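Local coordinates for conserved hypothetical protein (Chlorobium tepidum TLS, PDB 1T6S) that probably takes part in chromosome segregation and condensation during cell division, as the ScpB partner of the bacterial SMC complex, at residues Q4-I16 with H34-L48. Residues are numbered along the deposited sequence; the frame is centred on the assembly and turned at random.
With NO3 (nitrate ion), chain H.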
ATOM      1  N   GLN A   4     -33.242 -18.707  27.370  1.00 47.29           N
ATOM      2  CA  GLN A   4     -32.659 -19.161  26.109  1.00 46.32           C
ATOM      3  C   GLN A   4     -32.572 -17.967  25.161  1.00 45.00           C
ATOM      4  O   GLN A   4     -31.568 -17.774  24.472  1.00 43.22           O
ATOM      5  CB  GLN A   4     -33.515 -20.281  25.492  1.00 59.39           C
ATOM      6  CG  GLN A   4     -33.004 -20.803  24.139  1.00 60.37           C
ATOM      7  CD  GLN A   4     -33.721 -22.076  23.660  1.00 62.69           C
ATOM      8  OE1 GLN A   4     -33.535 -23.167  24.222  1.00 62.90           O
ATOM      9  NE2 GLN A   4     -34.545 -21.939  22.615  1.00 62.85           N
ATOM     10  N   ARG A   5     -33.625 -17.155  25.140  1.00 47.58           N
ATOM     11  CA  ARG A   5     -33.634 -15.976  24.286  1.00 46.87           C
ATOM     12  C   ARG A   5     -32.506 -15.039  24.749  1.00 45.34           C
ATOM     13  O   ARG A   5     -31.731 -14.539  23.932  1.00 43.21           O
ATOM     14  CB  ARG A   5     -35.013 -15.284  24.359  1.00 58.13           C
ATOM     15  CG  ARG A   5     -35.329 -14.269  23.236  1.00 60.93           C
ATOM     16  CD  ARG A   5     -35.037 -12.827  23.656  1.00 63.69           C
ATOM     17  NE  ARG A   5     -35.609 -11.835  22.731  1.00 65.39           N
ATOM     18  CZ  ARG A   5     -35.196 -11.627  21.478  1.00 66.68           C
ATOM     19  NH1 ARG A   5     -34.200 -12.342  20.976  1.00 65.39           N
ATOM     20  NH2 ARG A   5     -35.772 -10.689  20.729  1.00 66.21           N
ATOM     21  N   GLN A   6     -32.383 -14.841  26.059  1.00 41.24           N
ATOM     22  CA  GLN A   6     -31.355 -13.949  26.582  1.00 40.91           C
ATOM     23  C   GLN A   6     -29.938 -14.463  26.313  1.00 39.22           C
ATOM     24  O   GLN A   6     -29.030 -13.683  26.036  1.00 36.60           O
ATOM     25  CB  GLN A   6     -31.546 -13.734  28.085  1.00 65.44           C
ATOM     26  CG  GLN A   6     -32.992 -13.478  28.488  1.00 69.54           C
ATOM     27  CD  GLN A   6     -33.682 -12.444  27.603  1.00 72.58           C
ATOM     28  OE1 GLN A   6     -33.237 -11.291  27.496  1.00 71.76           O
ATOM     29  NE2 GLN A   6     -34.786 -12.855  26.965  1.00 72.83           N
ATOM     30  N   GLN A   7     -29.759 -15.776  26.394  1.00 38.53           N
ATOM     31  CA  GLN A   7     -28.457 -16.368  26.154  1.00 39.13           C
ATOM     32  C   GLN A   7     -28.114 -16.247  24.663  1.00 36.04           C
ATOM     33  O   GLN A   7     -26.977 -15.972  24.299  1.00 33.76           O
ATOM     34  CB  GLN A   7     -28.456 -17.830  26.594  1.00 57.62           C
ATOM     35  CG  GLN A   7     -27.152 -18.561  26.359  1.00 62.05           C
ATOM     36  CD  GLN A   7     -25.990 -18.024  27.189  1.00 65.29           C
ATOM     37  OE1 GLN A   7     -24.845 -18.437  26.997  1.00 67.21           O
ATOM     38  NE2 GLN A   7     -26.277 -17.106  28.117  1.00 65.91           N
ATOM     39  N   LEU A   8     -29.113 -16.443  23.809  1.00 36.49           N
ATOM     40  CA  LEU A   8     -28.925 -16.329  22.375  1.00 35.61           C
ATOM     41  C   LEU A   8     -28.562 -14.879  22.048  1.00 33.80           C
ATOM     42  O   LEU A   8     -27.744 -14.605  21.164  1.00 30.60           O
ATOM     43  CB  LEU A   8     -30.214 -16.683  21.639  1.00 42.77           C
ATOM     44  CG  LEU A   8     -30.178 -17.650  20.457  1.00 45.06           C
ATOM     45  CD1 LEU A   8     -31.461 -17.417  19.683  1.00 45.32           C
ATOM     46  CD2 LEU A   8     -28.959 -17.438  19.546  1.00 44.95           C
ATOM     47  N   LEU A   9     -29.178 -13.951  22.770  1.00 34.55           N
ATOM     48  CA  LEU A   9     -28.921 -12.541  22.542  1.00 35.75           C
ATOM     49  C   LEU A   9     -27.474 -12.240  22.942  1.00 35.13           C
ATOM     50  O   LEU A   9     -26.751 -11.549  22.213  1.00 31.09           O
ATOM     51  CB  LEU A   9     -29.915 -11.683  23.334  1.00 52.98           C
ATOM     52  CG  LEU A   9     -30.612 -10.534  22.584  1.00 57.16           C
ATOM     53  CD1 LEU A   9     -31.319 -11.051  21.336  1.00 56.59           C
ATOM     54  CD2 LEU A   9     -31.622  -9.869  23.510  1.00 57.74           C
ATOM     55  N   ARG A  10     -27.051 -12.782  24.083  1.00 29.28           N
ATOM     56  CA  ARG A  10     -25.682 -12.602  24.566  1.00 30.72           C
ATOM     57  C   ARG A  10     -24.657 -13.188  23.588  1.00 27.83           C
ATOM     58  O   ARG A  10     -23.579 -12.613  23.369  1.00 28.09           O
ATOM     59  CB  ARG A  10     -25.527 -13.229  25.962  1.00 40.32           C
ATOM     60  CG  ARG A  10     -26.012 -12.301  27.093  1.00 46.27           C
ATOM     61  CD  ARG A  10     -26.276 -13.049  28.406  1.00 49.88           C
ATOM     62  NE  ARG A  10     -25.109 -13.798  28.871  1.00 54.91           N
ATOM     63  CZ  ARG A  10     -24.038 -13.264  29.452  1.00 56.04           C
ATOM     64  NH1 ARG A  10     -23.959 -11.955  29.663  1.00 57.36           N
ATOM     65  NH2 ARG A  10     -23.036 -14.049  29.819  1.00 57.54           N
ATOM     66  N   SER A  11     -24.996 -14.326  22.996  1.00 30.77           N
ATOM     67  CA  SER A  11     -24.107 -14.951  22.015  1.00 29.05           C
ATOM     68  C   SER A  11     -23.961 -14.055  20.777  1.00 29.38           C
ATOM     69  O   SER A  11     -22.869 -13.910  20.232  1.00 26.15           O
ATOM     70  CB  SER A  11     -24.645 -16.311  21.603  1.00 28.52           C
ATOM     71  OG  SER A  11     -24.806 -17.126  22.751  1.00 32.76           O
ATOM     72  N   LEU A  12     -25.066 -13.474  20.317  1.00 27.96           N
ATOM     73  CA  LEU A  12     -24.993 -12.593  19.160  1.00 29.37           C
ATOM     74  C   LEU A  12     -24.078 -11.423  19.482  1.00 27.49           C
ATOM     75  O   LEU A  12     -23.220 -11.049  18.674  1.00 28.29           O
ATOM     76  CB  LEU A  12     -26.371 -12.063  18.783  1.00 31.66           C
ATOM     77  CG  LEU A  12     -27.354 -13.063  18.159  1.00 34.04           C
ATOM     78  CD1 LEU A  12     -28.723 -12.394  18.025  1.00 35.19           C
ATOM     79  CD2 LEU A  12     -26.861 -13.540  16.802  1.00 33.33           C
ATOM     80  N   GLU A  13     -24.265 -10.832  20.657  1.00 27.54           N
ATOM     81  CA  GLU A  13     -23.430  -9.706  21.057  1.00 28.62           C
ATOM     82  C   GLU A  13     -21.942 -10.060  21.028  1.00 28.47           C
ATOM     83  O   GLU A  13     -21.113  -9.328  20.449  1.00 28.08           O
ATOM     84  CB  GLU A  13     -23.795  -9.237  22.462  1.00 29.21           C
ATOM     85  CG  GLU A  13     -22.832  -8.188  22.984  1.00 30.69           C
ATOM     86  CD  GLU A  13     -23.255  -7.651  24.337  1.00 35.62           C
ATOM     87  OE1 GLU A  13     -24.047  -6.674  24.373  1.00 33.16           O
ATOM     88  OE2 GLU A  13     -22.809  -8.221  25.358  1.00 35.68           O
ATOM     89  N   ALA A  14     -21.608 -11.185  21.651  1.00 25.50           N
ATOM     90  CA  ALA A  14     -20.212 -11.644  21.714  1.00 27.83           C
ATOM     91  C   ALA A  14     -19.611 -11.883  20.326  1.00 25.47           C
ATOM     92  O   ALA A  14     -18.457 -11.548  20.086  1.00 25.59           O
ATOM     93  CB  ALA A  14     -20.129 -12.926  22.540  1.00 28.70           C
ATOM     94  N   LEU A  15     -20.395 -12.463  19.420  1.00 27.84           N
ATOM     95  CA  LEU A  15     -19.900 -12.730  18.068  1.00 27.64           C
ATOM     96  C   LEU A  15     -19.699 -11.423  17.287  1.00 27.82           C
ATOM     97  O   LEU A  15     -18.626 -11.181  16.723  1.00 27.87           O
ATOM     98  CB  LEU A  15     -20.866 -13.677  17.330  1.00 26.14           C
ATOM     99  CG  LEU A  15     -20.909 -15.144  17.827  1.00 27.16           C
ATOM    100  CD1 LEU A  15     -22.096 -15.884  17.230  1.00 26.87           C
ATOM    101  CD2 LEU A  15     -19.597 -15.872  17.436  1.00 27.68           C
ATOM    102  N   ILE A  16     -20.720 -10.570  17.274  1.00 25.86           N
ATOM    103  CA  ILE A  16     -20.623  -9.299  16.565  1.00 26.86           C
ATOM    104  C   ILE A  16     -19.512  -8.442  17.172  1.00 28.13           C
ATOM    105  O   ILE A  16     -18.753  -7.779  16.463  1.00 28.22           O
ATOM    106  CB  ILE A  16     -21.964  -8.532  16.611  1.00 28.46           C
ATOM    107  CG1 ILE A  16     -23.053  -9.391  15.946  1.00 28.90           C
ATOM    108  CG2 ILE A  16     -21.836  -7.179  15.879  1.00 27.70           C
ATOM    109  CD1 ILE A  16     -24.450  -8.811  16.025  1.00 28.50           C
ATOM    110  N   HIS A  34     -28.694 -21.624  15.421  1.00 33.68           N
ATOM    111  CA  HIS A  34     -30.073 -21.115  15.446  1.00 35.20           C
ATOM    112  C   HIS A  34     -30.471 -20.675  14.035  1.00 34.51           C
ATOM    113  O   HIS A  34     -29.765 -19.876  13.416  1.00 32.24           O
ATOM    114  CB  HIS A  34     -30.206 -19.904  16.387  1.00 42.61           C
ATOM    115  CG  HIS A  34     -31.618 -19.427  16.563  1.00 45.62           C
ATOM    116  ND1 HIS A  34     -32.537 -20.090  17.351  1.00 46.76           N
ATOM    117  CD2 HIS A  34     -32.279 -18.371  16.026  1.00 45.55           C
ATOM    118  CE1 HIS A  34     -33.700 -19.465  17.290  1.00 45.18           C
ATOM    119  NE2 HIS A  34     -33.569 -18.420  16.493  1.00 46.09           N
ATOM    120  N   LYS A  35     -31.595 -21.196  13.539  1.00 36.86           N
ATOM    121  CA  LYS A  35     -32.086 -20.862  12.204  1.00 37.87           C
ATOM    122  C   LYS A  35     -32.781 -19.501  12.143  1.00 39.35           C
ATOM    123  O   LYS A  35     -33.999 -19.412  11.950  1.00 38.44           O
ATOM    124  CB  LYS A  35     -33.054 -21.938  11.694  1.00 44.05           C
ATOM    125  CG  LYS A  35     -32.423 -23.301  11.420  1.00 45.59           C
ATOM    126  CD  LYS A  35     -33.489 -24.318  11.017  1.00 49.46           C
ATOM    127  CE  LYS A  35     -32.874 -25.651  10.584  1.00 53.06           C
ATOM    128  NZ  LYS A  35     -31.910 -26.166  11.595  1.00 55.14           N
ATOM    129  N   PHE A  36     -31.989 -18.449  12.305  1.00 38.87           N
ATOM    130  CA  PHE A  36     -32.474 -17.076  12.262  1.00 39.93           C
ATOM    131  C   PHE A  36     -33.114 -16.665  10.956  1.00 40.02           C
ATOM    132  O   PHE A  36     -32.582 -16.952   9.890  1.00 41.08           O
ATOM    133  CB  PHE A  36     -31.324 -16.098  12.485  1.00 36.88           C
ATOM    134  CG  PHE A  36     -31.051 -15.797  13.914  1.00 39.05           C
ATOM    135  CD1 PHE A  36     -29.917 -16.313  14.548  1.00 37.06           C
ATOM    136  CD2 PHE A  36     -31.906 -14.965  14.627  1.00 35.37           C
ATOM    137  CE1 PHE A  36     -29.645 -15.993  15.867  1.00 37.09           C
ATOM    138  CE2 PHE A  36     -31.639 -14.641  15.947  1.00 37.68           C
ATOM    139  CZ  PHE A  36     -30.504 -15.156  16.574  1.00 36.11           C
ATOM    140  N   THR A  37     -34.250 -15.975  11.049  1.00 39.38           N
ATOM    141  CA  THR A  37     -34.903 -15.432   9.865  1.00 39.82           C
ATOM    142  C   THR A  37     -34.283 -14.021   9.783  1.00 40.67           C
ATOM    143  O   THR A  37     -33.827 -13.482  10.794  1.00 39.57           O
ATOM    144  CB  THR A  37     -36.483 -15.357  10.027  1.00 42.72           C
ATOM    145  OG1 THR A  37     -36.842 -14.401  11.035  1.00 38.05           O
ATOM    146  CG2 THR A  37     -37.046 -16.738  10.445  1.00 42.89           C
ATOM    147  N   PRO A  38     -34.225 -13.424   8.583  1.00 45.47           N
ATOM    148  CA  PRO A  38     -33.642 -12.081   8.467  1.00 44.96           C
ATOM    149  C   PRO A  38     -34.347 -11.059   9.350  1.00 45.28           C
ATOM    150  O   PRO A  38     -33.730 -10.114   9.856  1.00 42.95           O
ATOM    151  CB  PRO A  38     -33.753 -11.770   6.971  1.00 51.22           C
ATOM    152  CG  PRO A  38     -34.784 -12.734   6.464  1.00 52.86           C
ATOM    153  CD  PRO A  38     -34.560 -13.972   7.259  1.00 52.24           C
ATOM    154  N   SER A  39     -35.639 -11.269   9.558  1.00 38.99           N
ATOM    155  CA  SER A  39     -36.416 -10.375  10.380  1.00 39.75           C
ATOM    156  C   SER A  39     -36.147 -10.642  11.862  1.00 38.77           C
ATOM    157  O   SER A  39     -36.023  -9.710  12.665  1.00 36.68           O
ATOM    158  CB  SER A  39     -37.899 -10.558  10.063  1.00 60.10           C
ATOM    159  OG  SER A  39     -38.643  -9.526  10.666  1.00 64.02           O
ATOM    160  N   GLU A  40     -36.055 -11.919  12.225  1.00 35.14           N
ATOM    161  CA  GLU A  40     -35.784 -12.294  13.611  1.00 34.38           C
ATOM    162  C   GLU A  40     -34.413 -11.785  14.054  1.00 33.04           C
ATOM    163  O   GLU A  40     -34.264 -11.303  15.172  1.00 31.45           O
ATOM    164  CB  GLU A  40     -35.866 -13.824  13.787  1.00 38.64           C
ATOM    165  CG  GLU A  40     -35.484 -14.326  15.188  1.00 42.24           C
ATOM    166  CD  GLU A  40     -35.433 -15.848  15.300  1.00 43.55           C
ATOM    167  OE1 GLU A  40     -35.288 -16.533  14.264  1.00 45.99           O
ATOM    168  OE2 GLU A  40     -35.523 -16.372  16.433  1.00 47.03           O
ATOM    169  N   LEU A  41     -33.419 -11.860  13.167  1.00 34.94           N
ATOM    170  CA  LEU A  41     -32.068 -11.410  13.514  1.00 33.22           C
ATOM    171  C   LEU A  41     -32.022  -9.911  13.766  1.00 31.80           C
ATOM    172  O   LEU A  41     -31.381  -9.442  14.709  1.00 30.00           O
ATOM    173  CB  LEU A  41     -31.075 -11.753  12.401  1.00 42.55           C
ATOM    174  CG  LEU A  41     -29.637 -12.125  12.795  1.00 43.26           C
ATOM    175  CD1 LEU A  41     -28.688 -11.712  11.684  1.00 41.37           C
ATOM    176  CD2 LEU A  41     -29.228 -11.471  14.105  1.00 43.16           C
ATOM    177  N   GLN A  42     -32.687  -9.153  12.906  1.00 33.30           N
ATOM    178  CA  GLN A  42     -32.706  -7.704  13.051  1.00 33.62           C
ATOM    179  C   GLN A  42     -33.403  -7.298  14.345  1.00 33.48           C
ATOM    180  O   GLN A  42     -33.023  -6.312  14.979  1.00 33.25           O
ATOM    181  CB  GLN A  42     -33.415  -7.063  11.856  1.00 33.60           C
ATOM    182  CG  GLN A  42     -33.416  -5.547  11.906  1.00 33.31           C
ATOM    183  CD  GLN A  42     -32.003  -4.978  11.987  1.00 33.17           C
ATOM    184  OE1 GLN A  42     -31.180  -5.182  11.090  1.00 34.00           O
ATOM    185  NE2 GLN A  42     -31.717  -4.268  13.074  1.00 31.91           N
ATOM    186  N   GLU A  43     -34.429  -8.068  14.718  1.00 34.73           N
ATOM    187  CA  GLU A  43     -35.211  -7.831  15.939  1.00 34.46           C
ATOM    188  C   GLU A  43     -34.349  -8.078  17.176  1.00 33.12           C
ATOM    189  O   GLU A  43     -34.497  -7.398  18.188  1.00 30.65           O
ATOM    190  CB  GLU A  43     -36.427  -8.766  15.950  1.00 49.29           C
ATOM    191  CG  GLU A  43     -37.670  -8.226  16.628  1.00 55.17           C
ATOM    192  CD  GLU A  43     -38.947  -8.986  16.219  1.00 58.30           C
ATOM    193  OE1 GLU A  43     -39.075 -10.196  16.562  1.00 58.73           O
ATOM    194  OE2 GLU A  43     -39.817  -8.369  15.547  1.00 59.29           O
ATOM    195  N   ALA A  44     -33.452  -9.059  17.097  1.00 31.81           N
ATOM    196  CA  ALA A  44     -32.571  -9.366  18.223  1.00 30.44           C
ATOM    197  C   ALA A  44     -31.548  -8.243  18.331  1.00 29.33           C
ATOM    198  O   ALA A  44     -31.210  -7.798  19.425  1.00 29.70           O
ATOM    199  CB  ALA A  44     -31.874 -10.707  17.998  1.00 29.35           C
ATOM    200  N   VAL A  45     -31.060  -7.785  17.185  1.00 28.56           N
ATOM    201  CA  VAL A  45     -30.091  -6.708  17.158  1.00 28.67           C
ATOM    202  C   VAL A  45     -30.726  -5.433  17.708  1.00 29.04           C
ATOM    203  O   VAL A  45     -30.079  -4.699  18.447  1.00 28.49           O
ATOM    204  CB  VAL A  45     -29.580  -6.478  15.722  1.00 29.27           C
ATOM    205  CG1 VAL A  45     -28.795  -5.181  15.633  1.00 26.50           C
ATOM    206  CG2 VAL A  45     -28.709  -7.652  15.307  1.00 30.11           C
ATOM    207  N   ASP A  46     -31.988  -5.173  17.351  1.00 30.24           N
ATOM    208  CA  ASP A  46     -32.695  -3.986  17.853  1.00 30.82           C
ATOM    209  C   ASP A  46     -32.765  -4.004  19.379  1.00 30.60           C
ATOM    210  O   ASP A  46     -32.557  -2.971  20.017  1.00 33.08           O
ATOM    211  CB  ASP A  46     -34.129  -3.898  17.300  1.00 30.45           C
ATOM    212  CG  ASP A  46     -34.178  -3.622  15.802  1.00 34.40           C
ATOM    213  OD1 ASP A  46     -33.202  -3.090  15.237  1.00 34.42           O
ATOM    214  OD2 ASP A  46     -35.219  -3.926  15.180  1.00 38.56           O
ATOM    215  N   GLU A  47     -33.061  -5.167  19.959  1.00 31.05           N
ATOM    216  CA  GLU A  47     -33.145  -5.285  21.416  1.00 33.30           C
ATOM    217  C   GLU A  47     -31.812  -4.931  22.077  1.00 33.85           C
ATOM    218  O   GLU A  47     -31.780  -4.189  23.063  1.00 32.80           O
ATOM    219  CB  GLU A  47     -33.582  -6.701  21.834  1.00 38.51           C
ATOM    220  CG  GLU A  47     -33.617  -6.901  23.356  1.00 45.31           C
ATOM    221  CD  GLU A  47     -34.406  -8.135  23.806  1.00 50.11           C
ATOM    222  OE1 GLU A  47     -35.009  -8.822  22.943  1.00 50.59           O
ATOM    223  OE2 GLU A  47     -34.428  -8.408  25.041  1.00 51.86           O
ATOM    224  N   LEU A  48     -30.714  -5.452  21.528  1.00 29.73           N
ATOM    225  CA  LEU A  48     -29.395  -5.155  22.071  1.00 28.53           C
ATOM    226  C   LEU A  48     -29.176  -3.637  21.999  1.00 28.18           C
ATOM    227  O   LEU A  48     -28.786  -3.014  22.990  1.00 30.07           O
ATOM    228  CB  LEU A  48     -28.297  -5.889  21.279  1.00 29.46           C
ATOM    229  CG  LEU A  48     -28.218  -7.426  21.404  1.00 29.64           C
ATOM    230  CD1 LEU A  48     -27.143  -7.990  20.474  1.00 31.10           C
ATOM    231  CD2 LEU A  48     -27.921  -7.801  22.851  1.00 31.58           C
TER
HETATM  232  N   NO3 H 407     -29.324  -1.760  12.610  1.00 47.71           N
HETATM  233  O1  NO3 H 407     -30.426  -1.332  12.985  1.00 49.59           O
HETATM  234  O2  NO3 H 407     -28.754  -1.122  11.768  1.00 48.14           O
HETATM  235  O3  NO3 H 407     -28.923  -2.777  13.122  1.00 43.34           O
HETATM  236  O   HOH W   1     -35.762 -12.103  17.725  1.00 40.79           O
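Leu9 and Leu12 of helix 2-18 pack on Ala44 and Leu48 of helix 38-55 in an apolar helix-helix crossing within the N-terminal half of the chain, the 4-16 and 38-48 segments of these helices lying near perpendicular at -84°. The small Ala44 sits where the backbones come nearest, and its CB is pressed tightly by Leu9 CD1 at 3.4 Å. Leu12 CD1 meets Ala44 CB at 3.6 Å and turns also to Phe36 CZ, while Leu48 slides past Leu9 in the reverse direction. Helices 2-18, 25-31 and 38-55 followed by the hairpin of strands 59-64 and 67-72 make a winged helix-turn-helix, and this crossing joins its first and third helices; Ile61 of the wing touches both Ile16 and Leu48. At one border Leu8 CD1 stands over the centre of the His34 ring, a CH-pi contact 3.6 Å from the centroid, and His34 NE2 donates in its ring plane to Glu40 OE2 at 2.8 Å. Polar cover comes from Arg5, whose chain, bent at chi2 (-97°), brings NH2 to 3.0 Å from Glu47 OE1; this salt-bridged oxygen lies over a guanidinium face. On helix 38-55, Gln42 NE2 binds Asp46 OD1 at 2.9 Å and O3 of a nitrate, probably a crystallisation ion, while its OE1 pairs with Tyr68; an alanine here would probably leave Asp46 and Tyr68 each without this amide partner.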